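Local coordinates for protein mitochondrial enolase superfamily member 1 (Homo sapiens, PDB 4A35) that catalyses the magnesium-dependent dehydration of L-fuconate to 2-keto-3-deoxy-L-fuconate, a step in the breakdown of L-fucose, at residues 92-95 and 96-100; 210-214 and 215-219; 263-266 and 267-270. All blocks are in the same frame, centred on the assembly; numbering follows the deposited sequence. Where two conformers were deposited one is given.

Contact 1 of 3, residues 92-95 and 96-100; sequences FYRQ and LTSDG
The last turn of helix 89-97, in the N-terminal domain of this enolase-superfamily enzyme, is closed by Tyr-93 and Thr-97, which touch one helical turn apart. Two donors converge on the carbonyl oxygen of Tyr-93: the regular helical N-H of Thr-97, and the Thr-97 hydroxyl, whose OG1 lies 2.8 Å from Tyr-93 O, above the carbonyl plane. With OG1 set between its own backbone N and carbonyl carbon (chi1 61°), the hydroxyl folds back on the helix and the methyl is left for the ring. Thr-97 CG2 sits over one face of the Tyr-93 ring, 3.8 Å from its centroid and displaced toward the rim, a CH-pi contact. One residue back along the helix, Leu-96 CD1 meets Phe-92 CE2 at 3.8 Å, with Leu-96 CG above that ring's face. Ser-98 is the first residue to leave helical geometry, yet its N still donates to Arg-94 O at 2.8 Å. Beyond it, in one of the two conformers of Gln-95, a water joins the turn to the loop, giving a hydrogen to Gln-95 OE1 at 3.1 Å and accepting one from Gly-100 N. Loop residues tie the polar ends: Glu-108 takes Tyr-93 OH, Asp-152 pairs with Arg-94, and His-76 bonds Asp-99. Ser-98 touches Met-29 of the second subunit. Phe-92, Tyr-93 and Thr-97 pack on helix 110-131, and Tyr-93 reaches helix 335-348.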
ATOM      1  N   PHE A  92     -13.202 -12.093 -11.767  1.00 21.93           N
ATOM      2  CA  PHE A  92     -13.863 -11.182 -10.796  1.00 21.14           C
ATOM      3  C   PHE A  92     -12.820 -10.526  -9.866  1.00 20.83           C
ATOM      4  O   PHE A  92     -12.861  -9.300  -9.617  1.00 18.16           O
ATOM      5  CB  PHE A  92     -14.907 -11.953  -9.988  1.00 21.65           C
ATOM      6  CG  PHE A  92     -15.678 -11.082  -9.032  1.00 21.32           C
ATOM      7  CD1 PHE A  92     -16.583 -10.131  -9.507  1.00 23.82           C
ATOM      8  CD2 PHE A  92     -15.483 -11.189  -7.662  1.00 23.37           C
ATOM      9  CE1 PHE A  92     -17.334  -9.365  -8.628  1.00 23.83           C
ATOM     10  CE2 PHE A  92     -16.237 -10.404  -6.771  1.00 26.36           C
ATOM     11  CZ  PHE A  92     -17.143  -9.486  -7.267  1.00 23.08           C
ATOM     12  N   TYR A  93     -11.847 -11.351  -9.395  1.00 17.53           N
ATOM     13  CA  TYR A  93     -10.733 -10.865  -8.595  1.00 17.48           C
ATOM     14  C   TYR A  93      -9.976  -9.735  -9.338  1.00 19.62           C
ATOM     15  O   TYR A  93      -9.749  -8.651  -8.774  1.00 18.15           O
ATOM     16  CB  TYR A  93      -9.780 -12.031  -8.262  1.00 17.03           C
ATOM     17  CG  TYR A  93      -8.683 -11.616  -7.309  1.00 18.29           C
ATOM     18  CD1 TYR A  93      -7.489 -11.059  -7.784  1.00 20.85           C
ATOM     19  CD2 TYR A  93      -8.876 -11.678  -5.926  1.00 18.31           C
ATOM     20  CE1 TYR A  93      -6.485 -10.654  -6.903  1.00 20.64           C
ATOM     21  CE2 TYR A  93      -7.908 -11.226  -5.038  1.00 17.77           C
ATOM     22  CZ  TYR A  93      -6.715 -10.704  -5.530  1.00 22.90           C
ATOM     23  OH  TYR A  93      -5.771 -10.239  -4.646  1.00 22.13           O
ATOM     24  N   ARG A  94      -9.645  -9.959 -10.639  1.00 17.88           N
ATOM     25  CA  ARG A  94      -8.946  -8.959 -11.454  1.00 17.93           C
ATOM     26  C   ARG A  94      -9.804  -7.660 -11.607  1.00 19.46           C
ATOM     27  O   ARG A  94      -9.256  -6.566 -11.612  1.00 20.40           O
ATOM     28  CB  ARG A  94      -8.583  -9.552 -12.836  1.00 15.96           C
ATOM     29  CG  ARG A  94      -7.831  -8.617 -13.778  1.00 18.17           C
ATOM     30  CD  ARG A  94      -6.391  -8.336 -13.336  1.00 19.22           C
ATOM     31  NE  ARG A  94      -5.560  -9.540 -13.355  1.00 22.40           N
ATOM     32  CZ  ARG A  94      -4.985 -10.024 -14.453  1.00 27.45           C
ATOM     33  NH1 ARG A  94      -5.128  -9.398 -15.617  1.00 21.97           N
ATOM     34  NH2 ARG A  94      -4.259 -11.128 -14.395  1.00 19.89           N
ATOM     35  N   GLN A  95     -11.124  -7.777 -11.735  0.50 16.83           N
ATOM     36  CA  GLN A  95     -11.946  -6.567 -11.898  0.50 17.75           C
ATOM     37  C   GLN A  95     -11.957  -5.710 -10.607  0.50 21.78           C
ATOM     38  O   GLN A  95     -11.817  -4.473 -10.694  0.50 21.92           O
ATOM     39  CB  GLN A  95     -13.371  -6.901 -12.351  0.50 19.29           C
ATOM     40  CG  GLN A  95     -14.223  -5.657 -12.572  0.50 23.23           C
ATOM     41  CD  GLN A  95     -13.729  -4.619 -13.586  0.50 26.66           C
ATOM     42  OE1 GLN A  95     -12.831  -3.743 -13.311  0.50 12.90           O
ATOM     43  NE2 GLN A  95     -14.514  -4.534 -14.676  0.50 17.29           N
ATOM     44  N   LEU A  96     -12.017  -6.362  -9.431  1.00 18.82           N
ATOM     45  CA  LEU A  96     -11.965  -5.643  -8.157  1.00 19.05           C
ATOM     46  C   LEU A  96     -10.587  -5.008  -7.892  1.00 21.71           C
ATOM     47  O   LEU A  96     -10.532  -3.893  -7.356  1.00 21.06           O
ATOM     48  CB  LEU A  96     -12.283  -6.551  -6.968  1.00 19.48           C
ATOM     49  CG  LEU A  96     -13.728  -7.072  -6.838  1.00 24.96           C
ATOM     50  CD1 LEU A  96     -13.950  -7.672  -5.459  1.00 26.79           C
ATOM     51  CD2 LEU A  96     -14.747  -5.966  -7.061  1.00 26.93           C
ATOM     52  N   THR A  97      -9.496  -5.765  -8.172  1.00 17.83           N
ATOM     53  CA  THR A  97      -8.121  -5.360  -7.784  1.00 17.22           C
ATOM     54  C   THR A  97      -7.360  -4.587  -8.891  1.00 21.54           C
ATOM     55  O   THR A  97      -6.307  -3.995  -8.595  1.00 19.91           O
ATOM     56  CB  THR A  97      -7.304  -6.626  -7.384  1.00 18.99           C
ATOM     57  OG1 THR A  97      -7.259  -7.479  -8.521  1.00 17.43           O
ATOM     58  CG2 THR A  97      -7.834  -7.334  -6.143  1.00 19.60           C
ATOM     59  N   SER A  98      -7.828  -4.685 -10.164  1.00 18.12           N
ATOM     60  CA  SER A  98      -7.212  -3.972 -11.278  1.00 18.00           C
ATOM     61  C   SER A  98      -8.271  -3.160 -12.026  1.00 20.50           C
ATOM     62  O   SER A  98      -8.246  -3.074 -13.261  1.00 19.10           O
ATOM     63  CB  SER A  98      -6.466  -4.925 -12.206  1.00 18.37           C
ATOM     64  OG  SER A  98      -5.508  -4.199 -12.963  1.00 18.21           O
ATOM     65  N   ASP A  99      -9.194  -2.529 -11.275  1.00 17.62           N
ATOM     66  CA  ASP A  99     -10.176  -1.598 -11.881  1.00 17.28           C
ATOM     67  C   ASP A  99      -9.335  -0.447 -12.531  1.00 21.77           C
ATOM     68  O   ASP A  99      -8.459   0.071 -11.863  1.00 18.33           O
ATOM     69  CB  ASP A  99     -11.119  -1.089 -10.770  1.00 18.17           C
ATOM     70  CG  ASP A  99     -12.115  -0.032 -11.229  1.00 23.92           C
ATOM     71  OD1 ASP A  99     -11.681   1.068 -11.592  1.00 19.68           O
ATOM     72  OD2 ASP A  99     -13.327  -0.288 -11.147  1.00 28.99           O
ATOM     73  N   GLY A 100      -9.530  -0.141 -13.822  1.00 19.32           N
ATOM     74  CA  GLY A 100      -8.716   0.835 -14.556  1.00 19.92           C
ATOM     75  C   GLY A 100      -8.543   2.182 -13.878  1.00 21.15           C
ATOM     76  O   GLY A 100      -7.514   2.824 -14.068  1.00 20.91           O
TER
HETATM   77  O   HOH W   1     -12.001  -1.421 -15.125  1.00 32.31           O

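Contact 2 of 3, residues 210-214 and 215-219; sequences AQALK and DGWTR
Asp-215, directly after the last residue of helix 202-214, reaches back to Gln-211 as the chain enters a Schellman motif on its way to strand 219-223. Its N continues the helical pattern with a bond of 2.9 Å to Gln-211 O, while its carboxylate receives the side-chain amide from the same residue: Gln-211 NE2 lies 2.7 Å from Asp-215 OD1, on the syn side. The oxygen lies nearly in the amide plane, but the two flat groups are turned 46° apart and the N-H...O angle is only 139°. A fold at chi2 in Gln-211 brings its amide round. Gly-216 follows with a positive phi of 100°, at which a side chain would press on the preceding carbonyl oxygen. Its N bonds to Leu-213 O at 3.1 Å, coming from well above the carbonyl plane. Trp-217 supplies the second bond of the motif, its N donating to Ala-212 O at 3.0 Å, the longer span back into the last turn. Its indole also brings CD1 to 4.0 Å from Ala-212 CB, and the ring meets that of Tyr-388 and packs on strand 188-192. Thr-218 pairs through its backbone with Thr-247, and Arg-219 joins Thr-192 as the barrel strand begins. One water links the helix end to the departing chain, donating to Leu-213 O at 2.7 Å and to Trp-217 O at 2.9 Å.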
ATOM      1  N   ALA A 210      -0.845 -17.706  34.641  1.00 30.05           N
ATOM      2  CA  ALA A 210      -1.363 -18.802  35.448  1.00 31.23           C
ATOM      3  C   ALA A 210      -2.690 -19.302  34.894  1.00 32.71           C
ATOM      4  O   ALA A 210      -2.883 -20.520  34.785  1.00 31.58           O
ATOM      5  CB  ALA A 210      -1.523 -18.354  36.905  1.00 32.62           C
ATOM      6  N   GLN A 211      -3.589 -18.382  34.506  1.00 31.08           N
ATOM      7  CA  GLN A 211      -4.900 -18.779  33.967  1.00 32.00           C
ATOM      8  C   GLN A 211      -4.726 -19.525  32.615  1.00 32.21           C
ATOM      9  O   GLN A 211      -5.286 -20.615  32.429  1.00 31.57           O
ATOM     10  CB  GLN A 211      -5.834 -17.566  33.828  1.00 34.13           C
ATOM     11  CG  GLN A 211      -7.243 -17.920  33.357  1.00 36.54           C
ATOM     12  CD  GLN A 211      -8.013 -18.742  34.375  1.00 56.14           C
ATOM     13  OE1 GLN A 211      -8.223 -18.328  35.523  1.00 53.34           O
ATOM     14  NE2 GLN A 211      -8.454 -19.932  33.971  1.00 44.06           N
ATOM     15  N   ALA A 212      -3.891 -18.983  31.708  1.00 28.28           N
ATOM     16  CA  ALA A 212      -3.617 -19.631  30.415  1.00 27.13           C
ATOM     17  C   ALA A 212      -3.019 -21.035  30.639  1.00 28.41           C
ATOM     18  O   ALA A 212      -3.488 -22.004  30.042  1.00 27.26           O
ATOM     19  CB  ALA A 212      -2.656 -18.769  29.597  1.00 26.88           C
ATOM     20  N   LEU A 213      -2.014 -21.151  31.549  1.00 25.41           N
ATOM     21  CA  LEU A 213      -1.398 -22.465  31.825  1.00 26.87           C
ATOM     22  C   LEU A 213      -2.453 -23.479  32.350  1.00 33.69           C
ATOM     23  O   LEU A 213      -2.507 -24.629  31.885  1.00 33.68           O
ATOM     24  CB  LEU A 213      -0.246 -22.321  32.820  1.00 27.14           C
ATOM     25  CG  LEU A 213       1.017 -21.645  32.277  1.00 29.83           C
ATOM     26  CD1 LEU A 213       1.921 -21.205  33.417  1.00 30.91           C
ATOM     27  CD2 LEU A 213       1.751 -22.533  31.220  1.00 27.70           C
ATOM     28  N   LYS A 214      -3.312 -23.015  33.282  1.00 32.56           N
ATOM     29  CA  LYS A 214      -4.409 -23.811  33.868  1.00 34.23           C
ATOM     30  C   LYS A 214      -5.389 -24.272  32.748  1.00 40.49           C
ATOM     31  O   LYS A 214      -5.759 -25.458  32.715  1.00 41.43           O
ATOM     32  CB  LYS A 214      -5.115 -22.963  34.946  1.00 35.25           C
ATOM     33  CG  LYS A 214      -6.307 -23.603  35.633  1.00 48.50           C
ATOM     34  CD  LYS A 214      -7.042 -22.559  36.486  1.00 56.08           C
ATOM     35  CE  LYS A 214      -8.260 -23.144  37.178  1.00 69.21           C
ATOM     36  NZ  LYS A 214      -9.161 -22.088  37.719  1.00 76.05           N
ATOM     37  N   ASP A 215      -5.738 -23.358  31.801  1.00 36.35           N
ATOM     38  CA  ASP A 215      -6.644 -23.621  30.674  1.00 36.27           C
ATOM     39  C   ASP A 215      -6.051 -24.537  29.590  1.00 41.80           C
ATOM     40  O   ASP A 215      -6.767 -24.854  28.629  1.00 43.33           O
ATOM     41  CB  ASP A 215      -7.120 -22.300  30.021  1.00 37.70           C
ATOM     42  CG  ASP A 215      -7.987 -21.402  30.912  1.00 46.90           C
ATOM     43  OD1 ASP A 215      -8.344 -21.832  32.019  1.00 49.36           O
ATOM     44  OD2 ASP A 215      -8.239 -20.246  30.523  1.00 54.79           O
ATOM     45  N   GLY A 216      -4.771 -24.926  29.725  1.00 35.28           N
ATOM     46  CA  GLY A 216      -4.102 -25.817  28.782  1.00 33.45           C
ATOM     47  C   GLY A 216      -3.197 -25.178  27.738  1.00 33.08           C
ATOM     48  O   GLY A 216      -2.692 -25.889  26.865  1.00 32.98           O
ATOM     49  N   TRP A 217      -2.984 -23.843  27.777  1.00 26.74           N
ATOM     50  CA  TRP A 217      -2.082 -23.222  26.779  1.00 24.74           C
ATOM     51  C   TRP A 217      -0.618 -23.574  27.076  1.00 27.14           C
ATOM     52  O   TRP A 217      -0.218 -23.586  28.228  1.00 26.38           O
ATOM     53  CB  TRP A 217      -2.272 -21.689  26.711  1.00 22.90           C
ATOM     54  CG  TRP A 217      -3.637 -21.319  26.236  1.00 24.02           C
ATOM     55  CD1 TRP A 217      -4.744 -21.066  27.005  1.00 28.07           C
ATOM     56  CD2 TRP A 217      -4.090 -21.342  24.872  1.00 22.40           C
ATOM     57  NE1 TRP A 217      -5.840 -20.844  26.191  1.00 27.90           N
ATOM     58  CE2 TRP A 217      -5.461 -20.989  24.877  1.00 27.00           C
ATOM     59  CE3 TRP A 217      -3.446 -21.555  23.640  1.00 21.93           C
ATOM     60  CZ2 TRP A 217      -6.208 -20.866  23.690  1.00 24.28           C
ATOM     61  CZ3 TRP A 217      -4.175 -21.414  22.464  1.00 21.38           C
ATOM     62  CH2 TRP A 217      -5.540 -21.106  22.492  1.00 22.08           C
ATOM     63  N   THR A 218       0.181 -23.838  26.020  1.00 25.11           N
ATOM     64  CA  THR A 218       1.595 -24.198  26.169  1.00 25.77           C
ATOM     65  C   THR A 218       2.479 -23.389  25.205  1.00 27.10           C
ATOM     66  O   THR A 218       3.686 -23.572  25.209  1.00 24.84           O
ATOM     67  CB  THR A 218       1.801 -25.723  25.940  1.00 30.78           C
ATOM     68  OG1 THR A 218       1.460 -26.042  24.584  1.00 30.60           O
ATOM     69  CG2 THR A 218       1.046 -26.607  26.954  1.00 28.77           C
ATOM     70  N   ARG A 219       1.874 -22.499  24.343  1.00 23.58           N
ATOM     71  CA  ARG A 219       2.567 -21.671  23.355  1.00 22.20           C
ATOM     72  C   ARG A 219       2.092 -20.220  23.539  1.00 23.25           C
ATOM     73  O   ARG A 219       0.886 -19.969  23.590  1.00 22.36           O
ATOM     74  CB  ARG A 219       2.281 -22.185  21.944  1.00 20.00           C
ATOM     75  CG  ARG A 219       2.512 -23.688  21.797  1.00 19.55           C
ATOM     76  CD  ARG A 219       2.103 -24.155  20.407  1.00 23.18           C
ATOM     77  NE  ARG A 219       2.104 -25.622  20.401  1.00 29.29           N
ATOM     78  CZ  ARG A 219       1.019 -26.379  20.518  1.00 37.72           C
ATOM     79  NH1 ARG A 219      -0.190 -25.823  20.548  1.00 22.31           N
ATOM     80  NH2 ARG A 219       1.130 -27.704  20.570  1.00 27.15           N
TER
HETATM   81  O   HOH W   2      -0.772 -25.635  30.146  1.00 29.63           O

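Contact 3 of 3, residues 263-266 and 267-270; sequences EWMS and KLAK
Trp-264 and Leu-268 lie side by side and point the same way, one turn apart near the end of helix 258-268. The leucine meets the indole at its edge rather than over a face: Leu-268 CD1 lies in the ring plane, 3.6 Å from Trp-264 CD1, close to the pyrrole N-H corner. That N-H is bonded to Asp-231, so the methyl packs beside a polar group that already has its partner. The same methyl also comes to 4.3 Å from Met-265 SD, a looser apolar contact.

Glu-263 and Lys-267 make the outer, exposed pair, and their chains run obliquely across one another. Glu-263 leaves with CG anti to the backbone N (chi1 179°) and bends at chi2, whereas Lys-267 stays extended beyond CG; Glu-263 OE2 thereby forms a salt bridge with Lys-267 NZ at 3.2 Å, and the lysine CE lies about as near that oxygen.

Backbone bonding changes character along the same turn. In one of its two conformers Ser-266 OG donates to Glu-263 O at 2.6 Å, while the helical bond from Lys-267 N to that carbonyl is weak. Trp-264 O accepts two hydrogens: Leu-268 N approaches at 3.2 Å in the carbonyl plane, and Lys-267 N comes from above it. Shared and weak bonds of this kind mark the turn that runs into the 3-10 segment 269-270. A water receives a weak bond from Lys-270 N and donates to Ser-266 O at 2.8 Å.

The turn belongs to the beta-alpha-beta unit formed by strand 247-251, helix 258-268 and strand 275-277 in the barrel domain. Trp-264, Lys-267 and Leu-268 pack against helix 228-242, and Met-265 and Leu-268 turn to Met-250 on strand 247-251.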
ATOM      1  N   GLU A 263      20.347  -5.613  17.343  1.00 21.58           N
ATOM      2  CA  GLU A 263      20.893  -5.300  18.665  1.00 22.11           C
ATOM      3  C   GLU A 263      19.897  -5.624  19.818  1.00 25.55           C
ATOM      4  O   GLU A 263      20.265  -6.233  20.839  1.00 23.98           O
ATOM      5  CB  GLU A 263      21.309  -3.813  18.700  1.00 24.30           C
ATOM      6  CG  GLU A 263      21.879  -3.349  20.043  1.00 35.03           C
ATOM      7  CD  GLU A 263      23.069  -4.108  20.613  1.00 65.51           C
ATOM      8  OE1 GLU A 263      23.810  -4.754  19.835  1.00 56.20           O
ATOM      9  OE2 GLU A 263      23.274  -4.030  21.846  1.00 62.02           O
ATOM     10  N   TRP A 264      18.673  -5.186  19.656  1.00 21.10           N
ATOM     11  CA  TRP A 264      17.605  -5.407  20.632  1.00 22.04           C
ATOM     12  C   TRP A 264      17.376  -6.922  20.849  1.00 24.03           C
ATOM     13  O   TRP A 264      17.336  -7.402  21.992  1.00 21.54           O
ATOM     14  CB  TRP A 264      16.336  -4.708  20.129  1.00 20.12           C
ATOM     15  CG  TRP A 264      15.329  -4.434  21.195  1.00 21.82           C
ATOM     16  CD1 TRP A 264      14.603  -5.363  21.901  1.00 24.48           C
ATOM     17  CD2 TRP A 264      14.732  -3.161  21.478  1.00 20.92           C
ATOM     18  NE1 TRP A 264      13.636  -4.740  22.642  1.00 23.49           N
ATOM     19  CE2 TRP A 264      13.693  -3.386  22.412  1.00 24.35           C
ATOM     20  CE3 TRP A 264      15.018  -1.837  21.082  1.00 22.36           C
ATOM     21  CZ2 TRP A 264      12.902  -2.342  22.923  1.00 24.12           C
ATOM     22  CZ3 TRP A 264      14.261  -0.798  21.633  1.00 23.86           C
ATOM     23  CH2 TRP A 264      13.204  -1.063  22.522  1.00 24.68           C
ATOM     24  N   MET A 265      17.338  -7.682  19.748  1.00 20.24           N
ATOM     25  CA  MET A 265      17.114  -9.136  19.807  1.00 19.18           C
ATOM     26  C   MET A 265      18.294  -9.880  20.425  1.00 24.08           C
ATOM     27  O   MET A 265      18.080 -10.928  21.061  1.00 23.31           O
ATOM     28  CB  MET A 265      16.743  -9.713  18.441  1.00 19.12           C
ATOM     29  CG  MET A 265      15.306  -9.363  18.026  1.00 19.54           C
ATOM     30  SD  MET A 265      14.061  -9.770  19.304  1.00 22.03           S
ATOM     31  CE  MET A 265      14.425 -11.572  19.527  1.00 18.98           C
ATOM     32  N   SER A 266      19.529  -9.333  20.290  1.00 19.91           N
ATOM     33  CA  SER A 266      20.710  -9.943  20.916  0.50 19.80           C
ATOM     34  C   SER A 266      20.555  -9.920  22.447  1.00 25.09           C
ATOM     35  O   SER A 266      21.048 -10.818  23.136  1.00 26.19           O
ATOM     36  CB  SER A 266      21.991  -9.213  20.509  0.50 21.07           C
ATOM     37  OG  SER A 266      22.136  -8.004  21.232  0.50 22.30           O
ATOM     38  N   LYS A 267      19.829  -8.897  22.979  1.00 23.14           N
ATOM     39  CA  LYS A 267      19.601  -8.724  24.423  1.00 24.45           C
ATOM     40  C   LYS A 267      18.409  -9.588  24.924  1.00 27.81           C
ATOM     41  O   LYS A 267      18.359  -9.956  26.115  1.00 28.35           O
ATOM     42  CB  LYS A 267      19.377  -7.240  24.730  1.00 26.75           C
ATOM     43  CG  LYS A 267      20.693  -6.471  24.602  1.00 36.08           C
ATOM     44  CD  LYS A 267      20.459  -5.007  24.457  1.00 51.37           C
ATOM     45  CE  LYS A 267      21.725  -4.195  24.538  1.00 69.11           C
ATOM     46  NZ  LYS A 267      21.464  -2.767  24.192  1.00 75.91           N
ATOM     47  N   LEU A 268      17.433  -9.866  24.032  1.00 23.18           N
ATOM     48  CA  LEU A 268      16.249 -10.698  24.390  1.00 22.24           C
ATOM     49  C   LEU A 268      16.460 -12.196  24.074  1.00 24.92           C
ATOM     50  O   LEU A 268      15.612 -13.028  24.421  1.00 21.99           O
ATOM     51  CB  LEU A 268      14.979 -10.196  23.653  1.00 22.03           C
ATOM     52  CG  LEU A 268      14.476  -8.825  24.081  1.00 24.68           C
ATOM     53  CD1 LEU A 268      13.272  -8.393  23.264  1.00 24.70           C
ATOM     54  CD2 LEU A 268      14.285  -8.725  25.639  1.00 24.23           C
ATOM     55  N   ALA A 269      17.586 -12.546  23.391  1.00 22.86           N
ATOM     56  CA  ALA A 269      17.832 -13.922  23.006  1.00 22.89           C
ATOM     57  C   ALA A 269      17.928 -14.875  24.208  1.00 27.83           C
ATOM     58  O   ALA A 269      17.590 -16.060  24.057  1.00 28.80           O
ATOM     59  CB  ALA A 269      19.102 -14.016  22.160  1.00 24.18           C
ATOM     60  N   LYS A 270      18.273 -14.354  25.414  1.00 24.71           N
ATOM     61  CA  LYS A 270      18.382 -15.184  26.626  1.00 25.89           C
ATOM     62  C   LYS A 270      17.030 -15.850  26.959  1.00 29.86           C
ATOM     63  O   LYS A 270      17.028 -16.889  27.588  1.00 30.23           O
ATOM     64  CB  LYS A 270      18.905 -14.373  27.827  1.00 28.02           C
ATOM     65  CG  LYS A 270      18.026 -13.172  28.249  1.00 31.99           C
ATOM     66  CD  LYS A 270      18.742 -12.358  29.332  1.00 34.92           C
ATOM     67  CE  LYS A 270      18.062 -11.061  29.690  1.00 43.79           C
ATOM     68  NZ  LYS A 270      18.861 -10.308  30.716  1.00 52.77           N
TER
HETATM   69  O   HOH W   3      20.465 -12.497  25.346  1.00 28.08           O

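How the contacts relate
From the N terminus the three contacts come in series, with no nesting or crossing, and all are local, between adjoining segments, so none closes a long loop. Contact 1 ends helix 89-97 in the N-terminal domain, on the opposite side of the chain's centre from the other two; its centre lies about 45 Å from that of contact 2 and 44 Å from that of contact 3. Contacts 2 and 3 share the C-terminal barrel domain, their centres about 26 Å apart. Contact 2 leads helix 202-214 into strand 219-223, and contact 3 lies in the last turns of helix 258-268, on the way to strand 275-277. Helix 228-242 touches both, bridging the two without direct contact.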